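PDB 4LSD: irisin, which is an exercise-linked muscle hormone that probably induces browning of white fat, and whose fibronectin type III domain can dimerise through a continuous intersubunit beta-sheet. Local coordinates for residues A19-D24 with F34-Q39. Sequence-based numbering, arbitrary orientation.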
# COMPACT_ATOMS: atom_id res chain seq x y z
N ALA A 19 3.02 7.57 9.43
CA ALA A 19 4.37 8.07 9.20
C ALA A 19 4.57 8.18 7.70
O ALA A 19 3.79 7.62 6.93
CB ALA A 19 5.42 7.13 9.80
N VAL A 20 5.61 8.91 7.30
CA VAL A 20 5.94 9.10 5.90
C VAL A 20 7.39 8.63 5.73
O VAL A 20 8.24 8.96 6.56
CB VAL A 20 5.84 10.58 5.46
CG1 VAL A 20 6.30 10.71 4.01
CG2 VAL A 20 4.40 11.07 5.61
N VAL A 21 7.66 7.88 4.67
CA VAL A 21 8.99 7.35 4.39
C VAL A 21 9.54 8.03 3.16
O VAL A 21 8.83 8.18 2.17
CB VAL A 21 8.93 5.83 4.11
CG1 VAL A 21 10.32 5.28 3.82
CG2 VAL A 21 8.31 5.12 5.29
N SER A 22 10.81 8.44 3.20
CA SER A 22 11.44 9.10 2.06
C SER A 22 12.75 8.42 1.73
O SER A 22 13.33 7.74 2.58
CB SER A 22 11.74 10.57 2.36
OG SER A 22 10.62 11.21 2.95
N TRP A 23 13.23 8.62 0.51
CA TRP A 23 14.48 8.02 0.10
C TRP A 23 15.00 8.72 -1.12
O TRP A 23 14.36 9.62 -1.66
CB TRP A 23 14.27 6.54 -0.23
CG TRP A 23 13.32 6.32 -1.38
CD1 TRP A 23 13.63 6.27 -2.72
CD2 TRP A 23 11.91 6.15 -1.29
NE1 TRP A 23 12.48 6.08 -3.46
CE2 TRP A 23 11.41 6.01 -2.60
CE3 TRP A 23 11.01 6.11 -0.22
CZ2 TRP A 23 10.05 5.83 -2.87
CZ3 TRP A 23 9.66 5.93 -0.48
CH2 TRP A 23 9.19 5.79 -1.80
N ASP A 24 16.18 8.30 -1.54
CA ASP A 24 16.81 8.84 -2.73
C ASP A 24 17.31 7.63 -3.48
O ASP A 24 17.44 6.55 -2.91
CB ASP A 24 18.03 9.71 -2.42
CG ASP A 24 17.70 10.87 -1.55
OD1 ASP A 24 16.79 11.64 -1.91
OD2 ASP A 24 18.37 11.01 -0.50
N PHE A 34 8.63 2.08 -6.97
CA PHE A 34 9.19 1.58 -5.73
C PHE A 34 8.30 0.53 -5.09
O PHE A 34 7.11 0.46 -5.34
CB PHE A 34 9.33 2.73 -4.76
CG PHE A 34 8.02 3.17 -4.14
CD1 PHE A 34 7.51 2.51 -3.03
CD2 PHE A 34 7.30 4.22 -4.68
CE1 PHE A 34 6.30 2.89 -2.46
CE2 PHE A 34 6.09 4.62 -4.12
CZ PHE A 34 5.59 3.96 -3.00
N ALA A 35 8.90 -0.29 -4.22
CA ALA A 35 8.15 -1.30 -3.49
C ALA A 35 8.59 -1.17 -2.05
O ALA A 35 9.78 -1.10 -1.75
CB ALA A 35 8.46 -2.69 -4.01
N ILE A 36 7.63 -1.10 -1.14
CA ILE A 36 7.93 -0.98 0.29
C ILE A 36 7.33 -2.16 1.07
O ILE A 36 6.26 -2.67 0.71
CB ILE A 36 7.39 0.35 0.88
CG1 ILE A 36 8.40 1.48 0.66
CG2 ILE A 36 7.12 0.21 2.37
CD1 ILE A 36 8.01 2.78 1.34
N SER A 37 8.04 -2.59 2.11
CA SER A 37 7.59 -3.68 2.99
C SER A 37 7.48 -3.09 4.36
O SER A 37 8.36 -2.34 4.79
CB SER A 37 8.59 -4.83 3.08
OG SER A 37 8.84 -5.42 1.83
N GLN A 38 6.43 -3.46 5.06
CA GLN A 38 6.22 -2.96 6.41
C GLN A 38 5.77 -4.09 7.32
O GLN A 38 4.88 -4.86 6.98
CB GLN A 38 5.15 -1.87 6.40
CG GLN A 38 4.65 -1.49 7.79
CD GLN A 38 3.32 -0.76 7.75
OE1 GLN A 38 3.16 0.26 7.07
NE2 GLN A 38 2.34 -1.28 8.49
N GLN A 39 6.40 -4.18 8.48
CA GLN A 39 6.02 -5.18 9.46
C GLN A 39 6.47 -4.69 10.82
O GLN A 39 7.44 -3.94 10.93
CB GLN A 39 6.63 -6.55 9.14
CG GLN A 39 8.10 -6.55 8.92
CD GLN A 39 8.64 -7.94 8.61
OE1 GLN A 39 8.49 -8.45 7.50
NE2 GLN A 39 9.27 -8.56 9.60
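Trp-23 and Phe-34 bring their rings together between two strands whose axes stay 10.7 Å apart at closest approach; no hydrogen bond joins 19-24 to 34-39, so side chains alone span the gap. Along Phe-34, CB meets CZ2 of Trp-23 at 3.7 Å, and CG lies 3.6 Å from that same CZ2. CD1 and CD2 both approach Trp-23 CZ2 and CH2, CE1 and CE2 come nearest to CH2, and the tip, CZ, ends 4.2 Å from Trp-23 CH2. The distance from Trp-23 CH2 to Phe-34 CG, 3.7 Å, is not much shorter, as expected with CH2 over the centre of one phenyl face, 3.6 Å above its plane. The six-membered rings are nevertheless oblique, their planes at 58° and centroids 4.9 Å apart. In Trp-23, CG sits between the backbone N and the carbonyl carbon (chi1 62°), which sends the benzo end of the indole across to the facing strand. Ile-36 extends CD1 to Trp-23 CZ3 at 4.0 Å and also meets Val-21 CG1. An alanine in place of Phe-34 would probably leave Trp-23 CH2 without the ring face beneath it. Val-74 of strand 69-78 touches both Trp-23 and Ile-36. All four contacting residues are buried, and 19-24 and 31-40 belong to different antiparallel sheets: this is the hydrophobic core of a fibronectin type III beta-sandwich, with Trp-23 packed between the two sheets.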